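PDB 5FX8: manganese lipoxygenase, which oxidises linoleic and alpha-linolenic acids with molecular oxygen, using a manganese ion, to 11S- and 13R-hydroperoxy fatty acids. Local coordinates for residues Val416-Ala422 with Arg460-Val464; Phe411-Phe415 with Tyr568-Asn572; Lys197-Thr201 with Tyr239-Arg243. One frame throughout, in Å; residues are numbered along the deposited sequence.

Interaction 1 of 3, residues Val416-Ala422 with Arg460-Val464; sequences VDSTYGA and RAQLV
The side chain of Arg460 leaves its helix with CG anti to the carbonyl carbon and then runs extended from CG to NE, long enough to bring the guanidinium to Asp417 on the last turn of helix 396-420. Asp417 likewise has CG beside its backbone N (chi1 -69°), which swings its carboxylate round to the incoming arginine although its CB does not aim there. OD1 of Asp417 meets NH1 of Arg460 at the edge of the guanidinium, a salt bridge of 2.5 Å, with the two flat groups turned 41° against each other. One flank of the guanidinium is covered by the end of the helix, where Tyr420 CB lies over the face, 3.8 Å from Arg460 NH2. Gly421 then turns the chain out of the helix with positive phi; the position of Ala422 against the guanidinium is doubtful. NE of Arg460 has a second acidic partner, Asp427, and with NH1 held by Asp417 and NE by Asp427, rotation of the group is probably restricted.

In the largely helical lipoxygenase fold this contact joins the end of helix 396-420 to the first turn of helix 460-481, whose far end carries the manganese ligand His478. The short segments run at 125° to each other, their axes 11.2 Å apart at closest approach, and side chains fill the gap. Val416 turns its CG2 branch to two partners, Val464 CG2 at 3.7 Å and Leu463 CD2 at 4.0 Å. The same methyl of Leu463 also touches Tyr420, CD2 to CE2 at 3.9 Å, the two side chains crossing at about a right angle. Beyond this apolar patch the Tyr420 hydroxyl is hydrogen-bonded to Asp433, while Leu436 of helix 434-444 packs on both Tyr420 and Leu463.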
ATOM      1  N   VAL A 416     -13.967 -21.410 -10.443  1.00 12.36           N
ATOM      2  CA  VAL A 416     -13.668 -22.210 -11.621  1.00 13.02           C
ATOM      3  C   VAL A 416     -14.726 -23.278 -11.811  1.00 15.49           C
ATOM      4  O   VAL A 416     -15.223 -23.475 -12.924  1.00 15.78           O
ATOM      5  CB  VAL A 416     -12.255 -22.812 -11.527  1.00 13.39           C
ATOM      6  CG1 VAL A 416     -11.995 -23.788 -12.655  1.00 14.81           C
ATOM      7  CG2 VAL A 416     -11.252 -21.733 -11.599  1.00 11.45           C
ATOM      8  N   ASP A 417     -15.123 -23.952 -10.724  1.00 15.53           N
ATOM      9  CA  ASP A 417     -16.201 -24.926 -10.843  1.00 18.53           C
ATOM     10  C   ASP A 417     -17.497 -24.266 -11.303  1.00 16.84           C
ATOM     11  O   ASP A 417     -18.227 -24.828 -12.114  1.00 18.64           O
ATOM     12  CB  ASP A 417     -16.417 -25.664  -9.523  1.00 19.40           C
ATOM     13  CG  ASP A 417     -15.268 -26.606  -9.157  1.00 25.28           C
ATOM     14  OD1 ASP A 417     -14.500 -27.081 -10.031  1.00 27.50           O
ATOM     15  OD2 ASP A 417     -15.144 -26.867  -7.946  1.00 26.54           O
ATOM     16  N   SER A 418     -17.786 -23.063 -10.829  1.00 15.96           N
ATOM     17  CA  SER A 418     -19.003 -22.398 -11.278  1.00 15.38           C
ATOM     18  C   SER A 418     -18.937 -22.046 -12.764  1.00 17.46           C
ATOM     19  O   SER A 418     -19.946 -22.115 -13.475  1.00 18.83           O
ATOM     20  CB  SER A 418     -19.250 -21.156 -10.426  1.00 15.16           C
ATOM     21  OG  SER A 418     -20.120 -20.232 -11.074  1.00 18.65           O
ATOM     22  N   THR A 419     -17.763 -21.676 -13.256  1.00 17.59           N
ATOM     23  CA  THR A 419     -17.653 -21.270 -14.652  1.00 17.38           C
ATOM     24  C   THR A 419     -17.676 -22.453 -15.607  1.00 17.23           C
ATOM     25  O   THR A 419     -18.246 -22.363 -16.693  1.00 17.77           O
ATOM     26  CB  THR A 419     -16.370 -20.470 -14.824  1.00 15.08           C
ATOM     27  OG1 THR A 419     -16.475 -19.305 -14.031  1.00 13.43           O
ATOM     28  CG2 THR A 419     -16.121 -20.110 -16.261  1.00 16.29           C
ATOM     29  N   TYR A 420     -17.041 -23.550 -15.229  1.00 18.24           N
ATOM     30  CA  TYR A 420     -16.850 -24.685 -16.106  1.00 20.61           C
ATOM     31  C   TYR A 420     -17.719 -25.883 -15.762  1.00 24.33           C
ATOM     32  O   TYR A 420     -17.758 -26.836 -16.541  1.00 25.55           O
ATOM     33  CB  TYR A 420     -15.385 -25.104 -16.082  1.00 18.95           C
ATOM     34  CG  TYR A 420     -14.485 -24.078 -16.682  1.00 16.74           C
ATOM     35  CD1 TYR A 420     -14.300 -24.032 -18.041  1.00 16.05           C
ATOM     36  CD2 TYR A 420     -13.812 -23.155 -15.888  1.00 16.25           C
ATOM     37  CE1 TYR A 420     -13.481 -23.109 -18.604  1.00 16.37           C
ATOM     38  CE2 TYR A 420     -12.992 -22.217 -16.439  1.00 15.11           C
ATOM     39  CZ  TYR A 420     -12.829 -22.201 -17.808  1.00 16.15           C
ATOM     40  OH  TYR A 420     -12.025 -21.287 -18.413  1.00 11.99           O
ATOM     41  N   GLY A 421     -18.348 -25.883 -14.594  1.00 25.01           N
ATOM     42  CA  GLY A 421     -19.401 -26.802 -14.227  1.00 31.29           C
ATOM     43  C   GLY A 421     -19.088 -28.266 -14.058  1.00 40.43           C
ATOM     44  O   GLY A 421     -19.694 -29.083 -14.757  1.00 55.80           O
ATOM     45  N   ALA A 422     -18.194 -28.640 -13.145  1.00 40.51           N
ATOM     46  CA  ALA A 422     -18.049 -30.068 -12.831  1.00 50.64           C
ATOM     47  C   ALA A 422     -17.258 -30.264 -11.547  1.00 52.98           C
ATOM     48  O   ALA A 422     -17.476 -29.547 -10.569  1.00 54.17           O
ATOM     49  CB  ALA A 422     -17.388 -30.855 -13.974  1.00 51.57           C
ATOM     50  N   ARG A 460      -8.276 -28.361 -14.186  1.00 18.95           N
ATOM     51  CA  ARG A 460      -8.772 -27.243 -13.384  1.00 18.86           C
ATOM     52  C   ARG A 460      -7.779 -26.798 -12.316  1.00 21.19           C
ATOM     53  O   ARG A 460      -7.651 -25.602 -12.050  1.00 19.12           O
ATOM     54  CB  ARG A 460     -10.071 -27.612 -12.688  1.00 24.66           C
ATOM     55  CG  ARG A 460     -11.174 -27.920 -13.588  1.00 29.86           C
ATOM     56  CD  ARG A 460     -12.269 -28.605 -12.855  1.00 34.16           C
ATOM     57  NE  ARG A 460     -13.391 -28.816 -13.743  1.00 36.80           N
ATOM     58  CZ  ARG A 460     -14.570 -28.255 -13.541  1.00 35.97           C
ATOM     59  NH1 ARG A 460     -14.733 -27.502 -12.468  1.00 34.35           N
ATOM     60  NH2 ARG A 460     -15.570 -28.447 -14.388  1.00 34.59           N
ATOM     61  N   ALA A 461      -7.118 -27.744 -11.643  1.00 18.65           N
ATOM     62  CA  ALA A 461      -6.192 -27.365 -10.587  1.00 18.98           C
ATOM     63  C   ALA A 461      -5.142 -26.380 -11.079  1.00 14.95           C
ATOM     64  O   ALA A 461      -4.642 -25.572 -10.296  1.00 15.72           O
ATOM     65  CB  ALA A 461      -5.512 -28.601 -10.007  1.00 19.46           C
ATOM     66  N   GLN A 462      -4.791 -26.433 -12.362  1.00 15.16           N
ATOM     67  CA  GLN A 462      -3.774 -25.526 -12.881  1.00 16.24           C
ATOM     68  C   GLN A 462      -4.313 -24.114 -12.982  1.00 13.90           C
ATOM     69  O   GLN A 462      -3.675 -23.158 -12.526  1.00 16.90           O
ATOM     70  CB  GLN A 462      -3.279 -25.998 -14.243  1.00 14.55           C
ATOM     71  CG  GLN A 462      -2.433 -27.221 -14.173  1.00 19.67           C
ATOM     72  CD  GLN A 462      -1.947 -27.657 -15.515  1.00 19.50           C
ATOM     73  OE1 GLN A 462      -2.643 -28.363 -16.235  1.00 18.61           O
ATOM     74  NE2 GLN A 462      -0.737 -27.238 -15.867  1.00 18.17           N
ATOM     75  N   LEU A 463      -5.488 -23.966 -13.579  1.00 12.16           N
ATOM     76  CA  LEU A 463      -6.105 -22.661 -13.618  1.00 12.26           C
ATOM     77  C   LEU A 463      -6.307 -22.112 -12.209  1.00 11.31           C
ATOM     78  O   LEU A 463      -6.064 -20.927 -11.960  1.00 22.88           O
ATOM     79  CB  LEU A 463      -7.417 -22.748 -14.388  1.00 12.17           C
ATOM     80  CG  LEU A 463      -8.100 -21.397 -14.494  1.00 10.48           C
ATOM     81  CD1 LEU A 463      -7.174 -20.457 -15.208  1.00  9.20           C
ATOM     82  CD2 LEU A 463      -9.422 -21.482 -15.173  1.00  9.30           C
ATOM     83  N   VAL A 464      -6.727 -22.961 -11.272  1.00 10.99           N
ATOM     84  CA  VAL A 464      -6.950 -22.511  -9.903  1.00 11.65           C
ATOM     85  C   VAL A 464      -5.642 -22.048  -9.272  1.00 13.52           C
ATOM     86  O   VAL A 464      -5.623 -21.091  -8.490  1.00 16.85           O
ATOM     87  CB  VAL A 464      -7.632 -23.623  -9.078  1.00 12.31           C
ATOM     88  CG1 VAL A 464      -7.666 -23.294  -7.623  1.00 11.33           C
ATOM     89  CG2 VAL A 464      -9.025 -23.828  -9.543  1.00 12.87           C
TER

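Interaction 2 of 3, residues Phe411-Phe415 with Tyr568-Asn572; sequences FMQAF and YAAAN
The helical bond from Phe415 N to Phe411 O, 2.8 Å long, spans the one turn between two phenylalanines whose rings both reach the same partner, Tyr568 of the neighbouring helix. In all three residues CG lies anti to the backbone N (chi1 173° in Phe411), an orientation that carries each ring across to the facing segment although none of the CB atoms starts out directly toward it. Phe411 and Tyr568 form a T-shaped pair: the edge of the phenyl is directed at the face of the tyrosine, with ring centroids 5.5 Å apart and planes at 88°. The contact is made by the far end of the phenylalanine, its CZ lying 3.7 Å from Tyr568 CE2. Phe415 comes to Tyr568 from another direction, against the rim of the tyrosine ring, where Phe415 CD1 and Tyr568 CD2 are 3.5 Å apart.

The edge of Phe411 also runs along the backbone of the opposite helix, with CD2 3.3 Å from Ala571 O and CE2 beside Asn572 N. Next to the rings two methyl groups meet, Ala414 CB and Ala571 CB at 3.5 Å; these small side chains suit a close approach, and the segment axes come within 8.8 Å. The polar end of Tyr568 is satisfied outside the pair of helices, by a hydrogen bond from its hydroxyl to the carbonyl oxygen of Phe555. The ring of Phe555 stacks on Phe411, and Val317 of helix 313-321 touches both Phe415 and Tyr568, enclosing the group further. With segments at 170°, helices 396-420 and 566-587 form an antiparallel helix pair of the helical lipoxygenase domain, joined by alanines and by an aromatic cluster of Phe411, Phe415 and Tyr568.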
ATOM      1  N   PHE A 411     -12.126 -19.841  -2.679  1.00  9.10           N
ATOM      2  CA  PHE A 411     -12.918 -19.040  -3.604  1.00  8.62           C
ATOM      3  C   PHE A 411     -12.599 -19.385  -5.050  1.00 14.47           C
ATOM      4  O   PHE A 411     -13.503 -19.507  -5.874  1.00 16.82           O
ATOM      5  CB  PHE A 411     -12.716 -17.550  -3.387  1.00  7.66           C
ATOM      6  CG  PHE A 411     -13.384 -16.717  -4.425  1.00  7.31           C
ATOM      7  CD1 PHE A 411     -12.731 -16.388  -5.598  1.00  7.04           C
ATOM      8  CD2 PHE A 411     -14.671 -16.287  -4.246  1.00  7.26           C
ATOM      9  CE1 PHE A 411     -13.343 -15.665  -6.543  1.00  6.82           C
ATOM     10  CE2 PHE A 411     -15.284 -15.541  -5.191  1.00  7.08           C
ATOM     11  CZ  PHE A 411     -14.624 -15.241  -6.347  1.00  7.21           C
ATOM     12  N   MET A 412     -11.322 -19.490  -5.395  1.00  9.55           N
ATOM     13  CA  MET A 412     -10.997 -19.679  -6.796  1.00  9.58           C
ATOM     14  C   MET A 412     -11.492 -21.021  -7.272  1.00 10.95           C
ATOM     15  O   MET A 412     -11.921 -21.160  -8.415  1.00 11.70           O
ATOM     16  CB  MET A 412      -9.495 -19.537  -7.039  1.00  8.54           C
ATOM     17  CG  MET A 412      -8.988 -18.138  -6.973  1.00  7.63           C
ATOM     18  SD  MET A 412      -9.801 -16.978  -8.086  1.00 11.93           S
ATOM     19  CE  MET A 412      -8.850 -15.518  -7.714  1.00  5.32           C
ATOM     20  N   GLN A 413     -11.426 -22.022  -6.409  1.00 12.47           N
ATOM     21  CA  GLN A 413     -11.945 -23.338  -6.749  1.00 13.58           C
ATOM     22  C   GLN A 413     -13.435 -23.270  -7.016  1.00 13.50           C
ATOM     23  O   GLN A 413     -13.923 -23.802  -8.014  1.00 14.56           O
ATOM     24  CB  GLN A 413     -11.645 -24.323  -5.632  1.00 12.78           C
ATOM     25  CG  GLN A 413     -11.981 -25.749  -6.007  1.00 24.52           C
ATOM     26  CD  GLN A 413     -10.943 -26.380  -6.922  1.00 34.38           C
ATOM     27  OE1 GLN A 413      -9.793 -26.563  -6.523  1.00 37.80           O
ATOM     28  NE2 GLN A 413     -11.344 -26.723  -8.147  1.00 30.43           N
ATOM     29  N   ALA A 414     -14.177 -22.580  -6.158  1.00 12.22           N
ATOM     30  CA  ALA A 414     -15.600 -22.479  -6.435  1.00 12.61           C
ATOM     31  C   ALA A 414     -15.871 -21.635  -7.674  1.00 12.08           C
ATOM     32  O   ALA A 414     -16.826 -21.904  -8.397  1.00 15.86           O
ATOM     33  CB  ALA A 414     -16.342 -21.935  -5.225  1.00  8.87           C
ATOM     34  N   PHE A 415     -15.040 -20.637  -7.954  1.00 13.24           N
ATOM     35  CA  PHE A 415     -15.244 -19.802  -9.130  1.00 11.29           C
ATOM     36  C   PHE A 415     -15.014 -20.587 -10.411  1.00 12.31           C
ATOM     37  O   PHE A 415     -15.785 -20.458 -11.365  1.00 13.65           O
ATOM     38  CB  PHE A 415     -14.329 -18.575  -9.055  1.00 10.13           C
ATOM     39  CG  PHE A 415     -14.204 -17.828 -10.343  1.00  9.69           C
ATOM     40  CD1 PHE A 415     -15.288 -17.193 -10.900  1.00 10.14           C
ATOM     41  CD2 PHE A 415     -13.003 -17.756 -10.993  1.00  9.40           C
ATOM     42  CE1 PHE A 415     -15.185 -16.526 -12.072  1.00  8.71           C
ATOM     43  CE2 PHE A 415     -12.887 -17.057 -12.183  1.00  8.48           C
ATOM     44  CZ  PHE A 415     -13.980 -16.452 -12.717  1.00  8.93           C
ATOM     45  N   TYR A 568     -20.735 -17.799  -8.402  1.00  9.81           N
ATOM     46  CA  TYR A 568     -19.786 -16.735  -8.093  1.00  9.72           C
ATOM     47  C   TYR A 568     -20.175 -16.020  -6.804  1.00 12.02           C
ATOM     48  O   TYR A 568     -19.320 -15.765  -5.949  1.00 17.69           O
ATOM     49  CB  TYR A 568     -19.670 -15.743  -9.255  1.00 10.44           C
ATOM     50  CG  TYR A 568     -18.656 -14.662  -8.999  1.00  9.46           C
ATOM     51  CD1 TYR A 568     -18.993 -13.563  -8.242  1.00  9.82           C
ATOM     52  CD2 TYR A 568     -17.355 -14.746  -9.491  1.00  9.18           C
ATOM     53  CE1 TYR A 568     -18.081 -12.593  -7.961  1.00  9.16           C
ATOM     54  CE2 TYR A 568     -16.433 -13.769  -9.212  1.00  8.19           C
ATOM     55  CZ  TYR A 568     -16.816 -12.693  -8.446  1.00  8.88           C
ATOM     56  OH  TYR A 568     -15.975 -11.674  -8.133  1.00 13.20           O
ATOM     57  N   ALA A 569     -21.466 -15.714  -6.627  1.00  9.91           N
ATOM     58  CA  ALA A 569     -21.871 -14.935  -5.462  1.00  9.37           C
ATOM     59  C   ALA A 569     -21.824 -15.762  -4.185  1.00 14.50           C
ATOM     60  O   ALA A 569     -21.547 -15.225  -3.101  1.00  8.42           O
ATOM     61  CB  ALA A 569     -23.254 -14.346  -5.680  1.00  7.98           C
ATOM     62  N   ALA A 570     -22.054 -17.068  -4.294  1.00  9.59           N
ATOM     63  CA  ALA A 570     -21.899 -17.921  -3.128  1.00  9.61           C
ATOM     64  C   ALA A 570     -20.433 -18.051  -2.740  1.00 11.42           C
ATOM     65  O   ALA A 570     -20.097 -18.055  -1.549  1.00 15.35           O
ATOM     66  CB  ALA A 570     -22.520 -19.290  -3.397  1.00  9.54           C
ATOM     67  N   ALA A 571     -19.536 -18.164  -3.728  1.00  9.04           N
ATOM     68  CA  ALA A 571     -18.119 -18.214  -3.379  1.00  8.79           C
ATOM     69  C   ALA A 571     -17.673 -16.895  -2.771  1.00  8.58           C
ATOM     70  O   ALA A 571     -16.862 -16.876  -1.842  1.00  8.64           O
ATOM     71  CB  ALA A 571     -17.264 -18.576  -4.591  1.00  8.33           C
ATOM     72  N   ASN A 572     -18.243 -15.792  -3.246  1.00  8.50           N
ATOM     73  CA  ASN A 572     -17.924 -14.492  -2.690  1.00  8.65           C
ATOM     74  C   ASN A 572     -18.361 -14.371  -1.243  1.00 16.02           C
ATOM     75  O   ASN A 572     -17.633 -13.808  -0.424  1.00 17.65           O
ATOM     76  CB  ASN A 572     -18.568 -13.383  -3.501  1.00  7.86           C
ATOM     77  CG  ASN A 572     -18.286 -12.029  -2.904  1.00 14.56           C
ATOM     78  OD1 ASN A 572     -17.134 -11.652  -2.763  1.00 16.90           O
ATOM     79  ND2 ASN A 572     -19.319 -11.297  -2.547  1.00 13.52           N
TER

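Interaction 3 of 3, residues Lys197-Thr201 with Tyr239-Arg243; sequences KLTAT and YLDAR
The carboxyl-terminal end of helix 192-199 is met here by the antiparallel hairpin of strands 235-241 and 246-253, with Arg243 reaching over from the turn that links them. Its NH2 donates to Leu198 O, a 3.0 Å hydrogen bond bent to 139° at the hydrogen, with the oxygen near the edge of the guanidinium but tilted out of its plane. Within the hairpin Asp241 holds the arginine in place: Arg243 NE binds OD1 of Asp241 at 2.9 Å, almost in the guanidinium plane and on the syn lone pair of that oxygen. One face of the guanidinium lies over the backbone at Thr199 O and Ala200 N.

Deeper in the contact Thr199 sits on Tyr239. Its CG2 methyl makes a CH-pi contact over the ring face, 3.8 Å from the centroid and 21° off the normal. The torsion that places this methyl beside the backbone N puts OG1 between the backbone N and the carbonyl carbon, where it accepts from Thr201 N at 3.2 Å in an ST turn; the hydroxyl is also hydrogen-bonded to Val195 O. Leu206 and Leu250 pack on both Thr199 and Tyr239.

Ordered water completes the polar network. Water 2 donates to Leu198 O at 2.9 Å and is hydrogen-bonded to Tyr239 OH, at the edge of the ring. Water 3 donates both to Thr199 O, at 2.6 Å, and to Asp241 OD1, at 2.7 Å. Leu198 O thus receives both an arginine N-H and a water, and Thr199 O a water, at a helix end where carbonyl groups carry partial negative charge. A guanidinium there should be electrostatically favourable, and the Asp241 carboxylate would partly offset its positive charge.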
ATOM      1  N   LYS A 197      30.916 -20.152  22.455  1.00 22.01           N
ATOM      2  CA  LYS A 197      30.278 -19.463  23.576  1.00 22.45           C
ATOM      3  C   LYS A 197      28.883 -18.953  23.229  1.00 21.46           C
ATOM      4  O   LYS A 197      28.076 -18.748  24.134  1.00 25.18           O
ATOM      5  CB  LYS A 197      31.147 -18.306  24.082  1.00 22.92           C
ATOM      6  CG  LYS A 197      32.456 -18.750  24.679  1.00 31.49           C
ATOM      7  CD  LYS A 197      33.007 -17.774  25.695  1.00 33.95           C
ATOM      8  CE  LYS A 197      33.025 -16.381  25.157  1.00 33.41           C
ATOM      9  NZ  LYS A 197      32.939 -15.404  26.277  1.00 37.24           N
ATOM     10  N   LEU A 198      28.576 -18.762  21.950  1.00 20.87           N
ATOM     11  CA  LEU A 198      27.282 -18.232  21.549  1.00 19.11           C
ATOM     12  C   LEU A 198      26.243 -19.325  21.296  1.00 18.51           C
ATOM     13  O   LEU A 198      25.074 -19.167  21.643  1.00 15.75           O
ATOM     14  CB  LEU A 198      27.466 -17.372  20.301  1.00 17.99           C
ATOM     15  CG  LEU A 198      26.247 -16.703  19.693  1.00 17.66           C
ATOM     16  CD1 LEU A 198      25.757 -15.610  20.562  1.00 19.20           C
ATOM     17  CD2 LEU A 198      26.643 -16.147  18.390  1.00 22.67           C
ATOM     18  N   THR A 199      26.638 -20.431  20.709  1.00 16.03           N
ATOM     19  CA  THR A 199      25.695 -21.436  20.283  1.00 16.41           C
ATOM     20  C   THR A 199      25.817 -22.760  21.008  1.00 18.26           C
ATOM     21  O   THR A 199      24.942 -23.611  20.833  1.00 16.85           O
ATOM     22  CB  THR A 199      25.855 -21.712  18.790  1.00 17.92           C
ATOM     23  OG1 THR A 199      27.109 -22.368  18.579  1.00 19.96           O
ATOM     24  CG2 THR A 199      25.814 -20.435  18.029  1.00 16.97           C
ATOM     25  N   ALA A 200      26.874 -22.956  21.794  1.00 20.48           N
ATOM     26  CA  ALA A 200      27.242 -24.181  22.499  1.00 18.68           C
ATOM     27  C   ALA A 200      27.644 -25.300  21.556  1.00 21.47           C
ATOM     28  O   ALA A 200      27.738 -26.444  21.983  1.00 22.43           O
ATOM     29  CB  ALA A 200      26.129 -24.668  23.431  1.00 17.80           C
ATOM     30  N   THR A 201      27.886 -25.006  20.286  1.00 19.08           N
ATOM     31  CA  THR A 201      28.272 -26.042  19.345  1.00 21.15           C
ATOM     32  C   THR A 201      29.178 -25.379  18.318  1.00 19.70           C
ATOM     33  O   THR A 201      29.767 -24.332  18.592  1.00 27.05           O
ATOM     34  CB  THR A 201      27.011 -26.753  18.800  1.00 25.07           C
ATOM     35  OG1 THR A 201      27.345 -27.752  17.832  1.00 22.95           O
ATOM     36  CG2 THR A 201      26.000 -25.776  18.213  1.00 27.88           C
ATOM     37  N   TYR A 239      20.706 -19.194  13.104  1.00 12.38           N
ATOM     38  CA  TYR A 239      20.671 -20.604  13.445  1.00 13.97           C
ATOM     39  C   TYR A 239      19.464 -20.925  14.302  1.00 15.90           C
ATOM     40  O   TYR A 239      18.900 -20.069  14.972  1.00 20.16           O
ATOM     41  CB  TYR A 239      21.947 -21.069  14.158  1.00 15.90           C
ATOM     42  CG  TYR A 239      22.026 -20.798  15.636  1.00 12.86           C
ATOM     43  CD1 TYR A 239      22.120 -19.519  16.104  1.00 14.12           C
ATOM     44  CD2 TYR A 239      22.078 -21.831  16.546  1.00 15.06           C
ATOM     45  CE1 TYR A 239      22.232 -19.255  17.440  1.00 16.76           C
ATOM     46  CE2 TYR A 239      22.185 -21.586  17.898  1.00 16.59           C
ATOM     47  CZ  TYR A 239      22.261 -20.287  18.334  1.00 16.76           C
ATOM     48  OH  TYR A 239      22.375 -19.977  19.652  1.00 16.27           O
ATOM     49  N   LEU A 240      19.057 -22.181  14.258  1.00 15.00           N
ATOM     50  CA  LEU A 240      18.016 -22.688  15.133  1.00 14.63           C
ATOM     51  C   LEU A 240      18.680 -23.315  16.357  1.00 14.65           C
ATOM     52  O   LEU A 240      19.450 -24.268  16.224  1.00 17.40           O
ATOM     53  CB  LEU A 240      17.145 -23.686  14.374  1.00 14.44           C
ATOM     54  CG  LEU A 240      15.882 -24.175  15.072  1.00 17.40           C
ATOM     55  CD1 LEU A 240      15.077 -23.025  15.631  1.00 17.28           C
ATOM     56  CD2 LEU A 240      15.060 -24.954  14.083  1.00 17.45           C
ATOM     57  N   ASP A 241      18.409 -22.768  17.539  1.00 13.70           N
ATOM     58  CA  ASP A 241      19.079 -23.193  18.763  1.00 15.42           C
ATOM     59  C   ASP A 241      18.319 -24.326  19.420  1.00 17.98           C
ATOM     60  O   ASP A 241      17.169 -24.150  19.833  1.00 17.70           O
ATOM     61  CB  ASP A 241      19.212 -22.043  19.760  1.00 17.74           C
ATOM     62  CG  ASP A 241      20.091 -22.395  20.965  1.00 22.13           C
ATOM     63  OD1 ASP A 241      20.943 -23.302  20.903  1.00 25.22           O
ATOM     64  OD2 ASP A 241      19.931 -21.728  21.981  1.00 18.33           O
ATOM     65  N   ALA A 242      18.990 -25.466  19.566  1.00 19.88           N
ATOM     66  CA  ALA A 242      18.395 -26.580  20.290  1.00 17.83           C
ATOM     67  C   ALA A 242      18.176 -26.261  21.763  1.00 18.10           C
ATOM     68  O   ALA A 242      17.277 -26.833  22.380  1.00 25.33           O
ATOM     69  CB  ALA A 242      19.261 -27.825  20.149  1.00 15.02           C
ATOM     70  N   ARG A 243      18.969 -25.371  22.357  1.00 15.93           N
ATOM     71  CA  ARG A 243      18.814 -25.167  23.791  1.00 16.79           C
ATOM     72  C   ARG A 243      17.510 -24.475  24.123  1.00 19.10           C
ATOM     73  O   ARG A 243      16.930 -24.734  25.180  1.00 19.94           O
ATOM     74  CB  ARG A 243      19.967 -24.362  24.355  1.00 15.90           C
ATOM     75  CG  ARG A 243      21.288 -25.030  24.187  1.00 18.24           C
ATOM     76  CD  ARG A 243      22.400 -24.072  24.441  1.00 17.16           C
ATOM     77  NE  ARG A 243      22.306 -22.986  23.498  1.00 18.64           N
ATOM     78  CZ  ARG A 243      23.014 -21.877  23.560  1.00 18.32           C
ATOM     79  NH1 ARG A 243      23.879 -21.706  24.535  1.00 19.88           N
ATOM     80  NH2 ARG A 243      22.852 -20.951  22.629  1.00 20.38           N
TER
HETATM   81  O   HOH W   1      24.898 -18.830  25.157  1.00 16.51           O
HETATM   82  O   HOH W   2      22.675 -17.662  20.826  1.00 19.59           O
HETATM   83  O   HOH W   3      22.844 -24.797  19.761  1.00 18.52           O

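Interactions 1 and 2 are neighbours, with centres 10 Å apart, and both draw on the last turns of helix 396-420. Residues 411-415 meet helix 566-587, and 416-422 meet the start of helix 460-481; Val464 of interaction 1 also packs against Gln413 of interaction 2. Along the chain interaction 1 is nested within the loop closed by interaction 2, and the same helix end meets segments that start at 460 and 568. Interaction 3 closes earlier in the chain and lies 48 to 49 Å away between centres, where a short helix meets the five-stranded antiparallel sheet. All three lie away from the manganese site, although helix 460-481 of interaction 1 runs on to the ligand His478.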